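Local coordinates for protein transcriptional regulator, SorC family (Enterococcus faecalis, PDB 2O0M) that probably acts as a DNA-binding transcriptional regulator of the SorC family and may also bind a carbohydrate, at residues Glu215-Asn218 with Ser219-Glu223; Val229-Leu232 with Ile233-Asn237; Ile287-Ile290 with Gly291-Lys295. One frame throughout, in Å; residues are numbered along the deposited sequence.

Interaction 1 of 3, residues Glu215-Asn218 with Ser219-Glu223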
ATOM      1  N   GLU A 215     -22.572  12.816  -7.191  1.00 29.81           N
ATOM      2  CA  GLU A 215     -22.723  13.399  -8.522  1.00 29.97           C
ATOM      3  C   GLU A 215     -21.436  13.219  -9.330  1.00 29.09           C
ATOM      4  O   GLU A 215     -21.458  12.796 -10.484  1.00 28.79           O
ATOM      5  CB  GLU A 215     -23.006  14.902  -8.413  1.00 30.26           C
ATOM      6  CG  GLU A 215     -24.163  15.330  -7.508  1.00 31.85           C
ATOM      7  CD  GLU A 215     -23.965  16.741  -6.929  1.00 32.60           C
ATOM      8  OE1 GLU A 215     -23.232  17.566  -7.540  1.00 35.71           O
ATOM      9  OE2 GLU A 215     -24.541  17.023  -5.854  1.00 35.12           O
ATOM     10  N   THR A 216     -20.318  13.572  -8.706  1.00 28.49           N
ATOM     11  CA  THR A 216     -19.000  13.489  -9.346  1.00 28.17           C
ATOM     12  C   THR A 216     -18.663  12.033  -9.691  1.00 27.87           C
ATOM     13  O   THR A 216     -18.174  11.728 -10.788  1.00 27.95           O
ATOM     14  CB  THR A 216     -17.915  14.114  -8.430  1.00 28.09           C
ATOM     15  OG1 THR A 216     -18.206  15.508  -8.226  1.00 25.84           O
ATOM     16  CG2 THR A 216     -16.508  13.975  -9.041  1.00 27.96           C
ATOM     17  N   TYR A 217     -18.967  11.139  -8.761  1.00 27.50           N
ATOM     18  CA  TYR A 217     -18.725   9.707  -8.941  1.00 27.17           C
ATOM     19  C   TYR A 217     -19.444   9.083 -10.146  1.00 26.47           C
ATOM     20  O   TYR A 217     -18.803   8.454 -10.995  1.00 26.01           O
ATOM     21  CB  TYR A 217     -19.099   8.965  -7.667  1.00 28.10           C
ATOM     22  CG  TYR A 217     -18.832   7.482  -7.734  1.00 28.50           C
ATOM     23  CD1 TYR A 217     -19.867   6.564  -7.605  1.00 29.41           C
ATOM     24  CD2 TYR A 217     -17.541   6.999  -7.932  1.00 29.57           C
ATOM     25  CE1 TYR A 217     -19.624   5.200  -7.663  1.00 29.55           C
ATOM     26  CE2 TYR A 217     -17.287   5.639  -7.997  1.00 29.64           C
ATOM     27  CZ  TYR A 217     -18.329   4.746  -7.853  1.00 29.79           C
ATOM     28  OH  TYR A 217     -18.077   3.394  -7.920  1.00 30.21           O
ATOM     29  N   ASN A 218     -20.770   9.245 -10.212  1.00 25.39           N
ATOM     30  CA  ASN A 218     -21.560   8.735 -11.339  1.00 24.79           C
ATOM     31  C   ASN A 218     -21.090   9.251 -12.676  1.00 24.45           C
ATOM     32  O   ASN A 218     -21.074   8.518 -13.667  1.00 23.82           O
ATOM     33  CB  ASN A 218     -23.029   9.137 -11.198  1.00 24.52           C
ATOM     34  CG  ASN A 218     -23.780   8.264 -10.241  1.00 23.76           C
ATOM     35  OD1 ASN A 218     -23.241   7.300  -9.695  1.00 22.35           O
ATOM     36  ND2 ASN A 218     -25.047   8.588 -10.040  1.00 21.30           N
ATOM     37  N   SER A 219     -20.729  10.532 -12.694  1.00 23.97           N
ATOM     38  CA  SER A 219     -20.315  11.190 -13.915  1.00 23.99           C
ATOM     39  C   SER A 219     -18.996  10.615 -14.399  1.00 23.19           C
ATOM     40  O   SER A 219     -18.846  10.267 -15.574  1.00 23.06           O
ATOM     41  CB  SER A 219     -20.170  12.695 -13.675  1.00 23.86           C
ATOM     42  OG  SER A 219     -21.325  13.209 -13.036  1.00 26.07           O
ATOM     43  N   LEU A 220     -18.043  10.527 -13.482  1.00 23.34           N
ATOM     44  CA  LEU A 220     -16.703  10.028 -13.801  1.00 23.14           C
ATOM     45  C   LEU A 220     -16.712   8.565 -14.247  1.00 23.31           C
ATOM     46  O   LEU A 220     -15.927   8.170 -15.101  1.00 23.21           O
ATOM     47  CB  LEU A 220     -15.752  10.233 -12.617  1.00 23.05           C
ATOM     48  CG  LEU A 220     -15.327  11.684 -12.327  1.00 22.53           C
ATOM     49  CD1 LEU A 220     -14.446  11.755 -11.094  1.00 23.32           C
ATOM     50  CD2 LEU A 220     -14.616  12.310 -13.523  1.00 21.51           C
ATOM     51  N   LEU A 221     -17.631   7.766 -13.719  1.00 23.67           N
ATOM     52  CA  LEU A 221     -17.720   6.362 -14.133  1.00 23.81           C
ATOM     53  C   LEU A 221     -18.142   6.142 -15.578  1.00 24.04           C
ATOM     54  O   LEU A 221     -17.861   5.082 -16.142  1.00 24.39           O
ATOM     55  CB  LEU A 221     -18.664   5.586 -13.225  1.00 23.95           C
ATOM     56  CG  LEU A 221     -18.118   5.299 -11.839  1.00 24.59           C
ATOM     57  CD1 LEU A 221     -19.162   4.520 -11.100  1.00 25.09           C
ATOM     58  CD2 LEU A 221     -16.822   4.514 -11.902  1.00 25.19           C
ATOM     59  N   GLN A 222     -18.829   7.119 -16.164  1.00 23.78           N
ATOM     60  CA  GLN A 222     -19.213   7.050 -17.570  1.00 23.93           C
ATOM     61  C   GLN A 222     -18.143   7.618 -18.492  1.00 23.70           C
ATOM     62  O   GLN A 222     -18.285   7.563 -19.713  1.00 24.02           O
ATOM     63  CB  GLN A 222     -20.536   7.789 -17.795  1.00 24.49           C
ATOM     64  CG  GLN A 222     -21.682   7.264 -16.942  1.00 25.87           C
ATOM     65  CD  GLN A 222     -21.975   5.796 -17.206  1.00 27.92           C
ATOM     66  OE1 GLN A 222     -22.169   5.392 -18.356  1.00 29.47           O
ATOM     67  NE2 GLN A 222     -22.003   4.989 -16.146  1.00 28.17           N
ATOM     68  N   GLU A 223     -17.073   8.166 -17.917  1.00 22.82           N
ATOM     69  CA  GLU A 223     -15.991   8.715 -18.721  1.00 22.47           C
ATOM     70  C   GLU A 223     -15.090   7.592 -19.223  1.00 22.13           C
ATOM     71  O   GLU A 223     -14.551   6.832 -18.412  1.00 21.05           O
ATOM     72  CB  GLU A 223     -15.187   9.732 -17.908  1.00 22.18           C
ATOM     73  CG  GLU A 223     -15.943  11.020 -17.582  1.00 21.91           C
ATOM     74  CD  GLU A 223     -16.200  11.894 -18.812  1.00 21.79           C
ATOM     75  OE1 GLU A 223     -15.630  11.619 -19.890  1.00 23.18           O
ATOM     76  OE2 GLU A 223     -16.964  12.874 -18.700  1.00 21.93           O
TER
HETATM   77  O   HOH W   1     -22.446   6.328 -13.676  1.00 37.48           O
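Tyr217 and Leu221, one turn apart on helix 214-221, a surface helix of the putative sugar-binding domain, illustrate how an i to i+4 pair can place a methyl group over an aromatic face. With CG of Tyr217 anti to its own amide nitrogen (chi1 -178°), the ring stands beside the following turn, and the leucine side chain slants across it. Leu221 CD1 does the touching: it sits 3.7 Å from the centroid of the Tyr217 ring, 26° off the normal, a CH-pi contact displaced toward the hydroxyl-bearing end of the ring. The closest ring atom is accordingly Tyr217 CZ, 3.4 Å from Leu221 CD1. Beyond the helix, Tyr217 touches Leu212 and Ile290, and Leu221 touches Leu230 of helix 224-234.

Thr216 and Leu220 make a different kind of pair. They run side by side in the same direction, the threonine methyl CG2 lying 3.7 Å from Leu220 CD1, while Thr216 OG1 faces back to bond with Ser213 OG. Leu220 then carries the apolar patch onto Ile226, Val208 and Pro209.

The polar side of the helix is organised about one carbonyl. Glu215 O accepts the regular helical bond from Ser219 N at 3.2 Å and a second, shorter one from Ser219 OG at 2.6 Å, the two donors approaching from opposite faces of the carbonyl plane. Such a serine hydroxyl folded back on the preceding turn spends its proton inside the helix. A water bridges backbone and side chain one turn apart: it donates to Asn218 O at 2.6 Å and accepts from Gln222 NE2 at 2.8 Å.

Interaction 2 of 3, residues Val229-Leu232 with Ile233-Asn237; sequences VLTL and ISHAN
Ile233 packs back on Val229 and Leu230 in the last turns of helix 224-234, an amphipathic helix lying against the parallel part of the central sheet in this Rossmann-like, putative sugar-binding domain. The buried flank is the more fully enclosed one. Ile233 CD1 meets Val229 CG1 at 4.0 Å, the two side chains slanting across each other, and the packing is tightest against the backbone, where Ile233 CG1 comes within 3.3 Å of Val229 O. This is a consequence of the torsion that sets CG1 anti to the carbonyl carbon (chi1 -68°) and folds it along the preceding turn. Beneath them the backbone bond from Ile233 N to Val229 O, 2.9 Å long, keeps regular helical form. The sheet completes this side: Ile233 rests on Val174, Leu232 on Leu172, and Ala236 on Thr145 and Ala147. Val229 and Leu230 also touch Leu206 of a neighbouring loop.

The exposed flank is polar and less regular. Thr231 and His235 lie alongside one another, pointing the same way, with the methyl CG2 of Thr231 3.7 Å from His235 CD2; the threonine hydroxyl is directed back to Gln227 O. Here the helix unwinds, and its carbonyls take mixed partners. His235 N gives a bond of 3.1 Å to Leu232 O, a tightened turn in which the donor stands well above the carbonyl plane, and makes a weak one to Thr231 O. Ser234 holds its hydroxyl between amide and carbonyl (chi1 76°), turned to the previous turn, and the same oxygen lies over one face of the imidazole of His235. From there Ser234 OG donates to Thr231 O at 2.6 Å, with a C=O...O angle of 124°.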
ATOM      1  N   VAL A 229      -8.574   3.774 -16.881  1.00 18.23           N
ATOM      2  CA  VAL A 229      -7.665   3.634 -15.742  1.00 17.86           C
ATOM      3  C   VAL A 229      -8.170   2.592 -14.735  1.00 17.15           C
ATOM      4  O   VAL A 229      -7.375   1.791 -14.231  1.00 16.80           O
ATOM      5  CB  VAL A 229      -7.344   4.987 -15.072  1.00 17.58           C
ATOM      6  CG1 VAL A 229      -6.418   4.785 -13.856  1.00 17.80           C
ATOM      7  CG2 VAL A 229      -6.679   5.916 -16.083  1.00 18.02           C
ATOM      8  N   LEU A 230      -9.476   2.571 -14.457  1.00 16.49           N
ATOM      9  CA  LEU A 230     -10.052   1.542 -13.578  1.00 16.76           C
ATOM     10  C   LEU A 230      -9.797   0.143 -14.138  1.00 17.03           C
ATOM     11  O   LEU A 230      -9.520  -0.790 -13.390  1.00 16.65           O
ATOM     12  CB  LEU A 230     -11.548   1.772 -13.329  1.00 16.76           C
ATOM     13  CG  LEU A 230     -11.895   2.999 -12.476  1.00 16.16           C
ATOM     14  CD1 LEU A 230     -13.400   3.229 -12.504  1.00 17.48           C
ATOM     15  CD2 LEU A 230     -11.381   2.865 -11.032  1.00 16.79           C
ATOM     16  N   THR A 231      -9.850   0.006 -15.459  1.00 17.17           N
ATOM     17  CA  THR A 231      -9.567  -1.280 -16.089  1.00 17.48           C
ATOM     18  C   THR A 231      -8.091  -1.653 -15.935  1.00 17.49           C
ATOM     19  O   THR A 231      -7.779  -2.796 -15.602  1.00 17.71           O
ATOM     20  CB  THR A 231     -10.008  -1.276 -17.569  1.00 17.83           C
ATOM     21  OG1 THR A 231     -11.424  -1.075 -17.615  1.00 17.33           O
ATOM     22  CG2 THR A 231      -9.673  -2.589 -18.263  1.00 18.06           C
ATOM     23  N   LEU A 232      -7.194  -0.692 -16.146  1.00 17.48           N
ATOM     24  CA  LEU A 232      -5.759  -0.914 -15.936  1.00 17.71           C
ATOM     25  C   LEU A 232      -5.515  -1.405 -14.515  1.00 17.28           C
ATOM     26  O   LEU A 232      -4.785  -2.377 -14.290  1.00 17.51           O
ATOM     27  CB  LEU A 232      -4.947   0.358 -16.199  1.00 18.02           C
ATOM     28  CG  LEU A 232      -4.764   0.744 -17.674  1.00 19.25           C
ATOM     29  CD1 LEU A 232      -4.305   2.191 -17.812  1.00 20.57           C
ATOM     30  CD2 LEU A 232      -3.783  -0.196 -18.354  1.00 21.49           C
ATOM     31  N   ILE A 233      -6.144  -0.738 -13.551  1.00 16.90           N
ATOM     32  CA  ILE A 233      -5.994  -1.121 -12.145  1.00 17.16           C
ATOM     33  C   ILE A 233      -6.476  -2.549 -11.929  1.00 17.29           C
ATOM     34  O   ILE A 233      -5.820  -3.326 -11.252  1.00 17.45           O
ATOM     35  CB  ILE A 233      -6.759  -0.163 -11.198  1.00 16.99           C
ATOM     36  CG1 ILE A 233      -6.094   1.212 -11.210  1.00 17.49           C
ATOM     37  CG2 ILE A 233      -6.816  -0.735  -9.771  1.00 17.09           C
ATOM     38  CD1 ILE A 233      -7.011   2.309 -10.727  1.00 16.92           C
ATOM     39  N   SER A 234      -7.622  -2.899 -12.516  1.00 17.38           N
ATOM     40  CA  SER A 234      -8.178  -4.253 -12.367  1.00 17.73           C
ATOM     41  C   SER A 234      -7.251  -5.354 -12.898  1.00 17.80           C
ATOM     42  O   SER A 234      -7.336  -6.498 -12.442  1.00 19.11           O
ATOM     43  CB  SER A 234      -9.540  -4.366 -13.060  1.00 18.20           C
ATOM     44  OG  SER A 234      -9.379  -4.446 -14.464  1.00 20.49           O
ATOM     45  N   HIS A 235      -6.374  -5.016 -13.836  1.00 17.13           N
ATOM     46  CA  HIS A 235      -5.449  -5.987 -14.417  1.00 17.00           C
ATOM     47  C   HIS A 235      -4.036  -5.884 -13.856  1.00 15.93           C
ATOM     48  O   HIS A 235      -3.109  -6.478 -14.401  1.00 16.32           O
ATOM     49  CB  HIS A 235      -5.415  -5.841 -15.937  1.00 17.93           C
ATOM     50  CG  HIS A 235      -6.715  -6.179 -16.589  1.00 21.03           C
ATOM     51  ND1 HIS A 235      -7.281  -7.430 -16.503  1.00 23.92           N
ATOM     52  CD2 HIS A 235      -7.568  -5.426 -17.323  1.00 23.91           C
ATOM     53  CE1 HIS A 235      -8.426  -7.437 -17.166  1.00 25.00           C
ATOM     54  NE2 HIS A 235      -8.623  -6.232 -17.671  1.00 25.23           N
ATOM     55  N   ALA A 236      -3.859  -5.163 -12.751  1.00 14.59           N
ATOM     56  CA  ALA A 236      -2.534  -5.044 -12.147  1.00 13.67           C
ATOM     57  C   ALA A 236      -1.980  -6.430 -11.809  1.00 12.67           C
ATOM     58  O   ALA A 236      -2.699  -7.277 -11.305  1.00 13.17           O
ATOM     59  CB  ALA A 236      -2.601  -4.210 -10.901  1.00 13.12           C
ATOM     60  N   ASN A 237      -0.706  -6.652 -12.104  1.00 12.01           N
ATOM     61  CA  ASN A 237      -0.020  -7.884 -11.679  1.00 12.01           C
ATOM     62  C   ASN A 237       0.895  -7.676 -10.461  1.00 11.18           C
ATOM     63  O   ASN A 237       1.525  -8.609  -9.988  1.00 11.62           O
ATOM     64  CB  ASN A 237       0.746  -8.547 -12.842  1.00 12.19           C
ATOM     65  CG  ASN A 237       1.890  -7.702 -13.389  1.00 13.24           C
ATOM     66  OD1 ASN A 237       1.830  -6.467 -13.412  1.00 14.77           O
ATOM     67  ND2 ASN A 237       2.938  -8.383 -13.875  1.00 14.45           N
TER

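Interaction 3 of 3, residues Ile287-Ile290 with Gly291-Lys295; sequences IPRI and GLQLK
Between Arg289 and Gln293 the loop doubles back, although its individual backbone angles are mostly extended; Gly291 departs from them with phi 118° and psi -140°, in a region that a side chain would block by pressing on the carbonyl oxygen of Ile290. In this curled stretch the Arg289 side chain lies back over the peptide that follows. Its chain leaves the backbone fully stretched, then turns at the third torsion, and the guanidinium is delivered to the carbonyl of Gly291. Arg289 NH1 donates to Gly291 O over 2.9 Å, the oxygen lying in the guanidinium plane and NH1 close to the continuation of the C=O bond of Gly291. The aliphatic part follows the same path, with Arg289 CD 3.5 Å from Leu292 O.

All this happens in the irregular connection between strands 283-286 and 302-306 of the Rossmann-like, putative sugar-binding domain, a loop stitched to its surroundings by backbone hydrogen bonds between Ile290 and Gly178 and between Leu292 and Ala176. Leu292 O, beside the arginine chain, accepts a hydrogen bond from Arg177 NE, and Arg289 itself touches Arg177.

Gln293 lies against the guanidinium. Its CG sits over one face, 3.3 Å from Arg289 CZ, and the carboxamide beyond it extends across the same group, the amide and guanidinium planes inclined by 29° in a stacked pairing. With one edge bonded and one face overlaid, rotation of the arginine end is probably restricted. A water links the two side chains: it accepts a weak bond from Arg289 NE at 2.9 Å and donates a longer one to Gln293 OE1 at 3.3 Å.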
ATOM      1  N   ILE A 287     -14.568   1.909   3.247  1.00 15.29           N
ATOM      2  CA  ILE A 287     -15.058   3.109   2.566  1.00 15.70           C
ATOM      3  C   ILE A 287     -15.583   2.711   1.187  1.00 15.63           C
ATOM      4  O   ILE A 287     -15.280   1.612   0.701  1.00 15.07           O
ATOM      5  CB  ILE A 287     -13.968   4.204   2.448  1.00 15.39           C
ATOM      6  CG1 ILE A 287     -12.781   3.720   1.596  1.00 15.92           C
ATOM      7  CG2 ILE A 287     -13.503   4.640   3.846  1.00 16.17           C
ATOM      8  CD1 ILE A 287     -11.799   4.798   1.267  1.00 16.35           C
ATOM      9  N   PRO A 288     -16.387   3.584   0.550  1.00 16.03           N
ATOM     10  CA  PRO A 288     -16.850   3.231  -0.795  1.00 16.07           C
ATOM     11  C   PRO A 288     -15.690   2.964  -1.759  1.00 15.99           C
ATOM     12  O   PRO A 288     -14.702   3.697  -1.769  1.00 15.57           O
ATOM     13  CB  PRO A 288     -17.681   4.453  -1.206  1.00 16.37           C
ATOM     14  CG  PRO A 288     -18.147   5.028   0.093  1.00 16.31           C
ATOM     15  CD  PRO A 288     -16.944   4.875   0.990  1.00 16.31           C
ATOM     16  N   ARG A 289     -15.808   1.894  -2.539  1.00 15.87           N
ATOM     17  CA  ARG A 289     -14.681   1.391  -3.323  1.00 16.21           C
ATOM     18  C   ARG A 289     -14.612   2.048  -4.689  1.00 15.95           C
ATOM     19  O   ARG A 289     -15.604   2.090  -5.425  1.00 16.29           O
ATOM     20  CB  ARG A 289     -14.769  -0.121  -3.515  1.00 16.16           C
ATOM     21  CG  ARG A 289     -13.716  -0.670  -4.466  1.00 16.11           C
ATOM     22  CD  ARG A 289     -13.741  -2.184  -4.505  1.00 17.98           C
ATOM     23  NE  ARG A 289     -14.972  -2.693  -5.129  1.00 19.40           N
ATOM     24  CZ  ARG A 289     -15.127  -2.909  -6.436  1.00 21.45           C
ATOM     25  NH1 ARG A 289     -14.142  -2.667  -7.293  1.00 21.09           N
ATOM     26  NH2 ARG A 289     -16.282  -3.386  -6.896  1.00 22.54           N
ATOM     27  N   ILE A 290     -13.428   2.554  -5.016  1.00 15.59           N
ATOM     28  CA  ILE A 290     -13.109   3.006  -6.355  1.00 15.83           C
ATOM     29  C   ILE A 290     -11.759   2.394  -6.682  1.00 15.75           C
ATOM     30  O   ILE A 290     -10.739   2.932  -6.286  1.00 16.10           O
ATOM     31  CB  ILE A 290     -13.015   4.531  -6.453  1.00 15.76           C
ATOM     32  CG1 ILE A 290     -14.256   5.187  -5.837  1.00 16.23           C
ATOM     33  CG2 ILE A 290     -12.813   4.945  -7.915  1.00 16.48           C
ATOM     34  CD1 ILE A 290     -14.177   6.690  -5.729  1.00 16.71           C
ATOM     35  N   GLY A 291     -11.763   1.254  -7.363  1.00 15.83           N
ATOM     36  CA  GLY A 291     -10.520   0.539  -7.679  1.00 16.22           C
ATOM     37  C   GLY A 291     -10.474  -0.856  -7.058  1.00 16.59           C
ATOM     38  O   GLY A 291     -11.475  -1.562  -7.004  1.00 15.88           O
ATOM     39  N   LEU A 292      -9.306  -1.241  -6.565  1.00 17.06           N
ATOM     40  CA  LEU A 292      -9.040  -2.625  -6.176  1.00 18.20           C
ATOM     41  C   LEU A 292      -9.982  -3.181  -5.117  1.00 17.79           C
ATOM     42  O   LEU A 292     -10.256  -2.523  -4.122  1.00 16.26           O
ATOM     43  CB  LEU A 292      -7.604  -2.734  -5.644  1.00 18.35           C
ATOM     44  CG  LEU A 292      -7.257  -4.082  -5.013  1.00 19.48           C
ATOM     45  CD1 LEU A 292      -6.741  -5.058  -6.070  1.00 22.66           C
ATOM     46  CD2 LEU A 292      -6.259  -3.926  -3.884  1.00 21.25           C
ATOM     47  N   GLN A 293     -10.449  -4.411  -5.327  1.00 18.23           N
ATOM     48  CA  GLN A 293     -11.137  -5.172  -4.281  1.00 19.42           C
ATOM     49  C   GLN A 293     -10.160  -6.002  -3.449  1.00 18.84           C
ATOM     50  O   GLN A 293      -9.292  -6.672  -3.997  1.00 18.25           O
ATOM     51  CB  GLN A 293     -12.138  -6.135  -4.897  1.00 20.05           C
ATOM     52  CG  GLN A 293     -13.206  -5.489  -5.712  1.00 22.10           C
ATOM     53  CD  GLN A 293     -14.215  -6.502  -6.236  1.00 22.36           C
ATOM     54  OE1 GLN A 293     -14.821  -7.244  -5.461  1.00 26.94           O
ATOM     55  NE2 GLN A 293     -14.399  -6.534  -7.551  1.00 26.94           N
ATOM     56  N   LEU A 294     -10.327  -5.990  -2.132  1.00 19.27           N
ATOM     57  CA  LEU A 294      -9.477  -6.776  -1.243  1.00 19.85           C
ATOM     58  C   LEU A 294      -9.428  -8.243  -1.683  1.00 19.99           C
ATOM     59  O   LEU A 294      -8.353  -8.846  -1.738  1.00 19.30           O
ATOM     60  CB  LEU A 294      -9.987  -6.679   0.197  1.00 19.92           C
ATOM     61  CG  LEU A 294      -9.135  -7.262   1.327  1.00 20.39           C
ATOM     62  CD1 LEU A 294      -7.812  -6.545   1.423  1.00 22.43           C
ATOM     63  CD2 LEU A 294      -9.887  -7.150   2.637  1.00 20.41           C
ATOM     64  N   LYS A 295     -10.590  -8.803  -2.017  1.00 20.53           N
ATOM     65  CA  LYS A 295     -10.676 -10.220  -2.403  1.00 21.61           C
ATOM     66  C   LYS A 295      -9.785 -10.559  -3.602  1.00 21.45           C
ATOM     67  O   LYS A 295      -9.325 -11.697  -3.747  1.00 22.48           O
ATOM     68  CB  LYS A 295     -12.128 -10.639  -2.698  1.00 22.27           C
ATOM     69  CG  LYS A 295     -12.634 -10.293  -4.091  1.00 24.04           C
ATOM     70  CD  LYS A 295     -14.018 -10.882  -4.338  1.00 24.31           C
ATOM     71  CE  LYS A 295     -14.516 -10.586  -5.740  1.00 25.78           C
ATOM     72  NZ  LYS A 295     -16.003 -10.729  -5.800  1.00 27.85           N
TER
HETATM   73  O   HOH W   2     -15.999  -4.906  -3.519  1.00 74.54           O

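Read from the N terminus, the three contacts come in series, each closing a turn of a few residues, and none nests within or crosses another. Interaction 1 belongs to helix 214-221; a short break leads into helix 224-234, whose C-terminal end carries interaction 2 and runs on to strand 238-245. Interaction 3 follows much later, in the loop between strands 283-286 and 302-306. Space brings them together: Leu221 CD2 meets Leu230 CD1 at 3.7 Å, joining the consecutive helices, while Ile290 reaches both Tyr217 and Leu230. The late loop thus packs against both helices, and Ile233 touches the backbone of Leu292, bringing the loop next to the helix end that leads to the sheet.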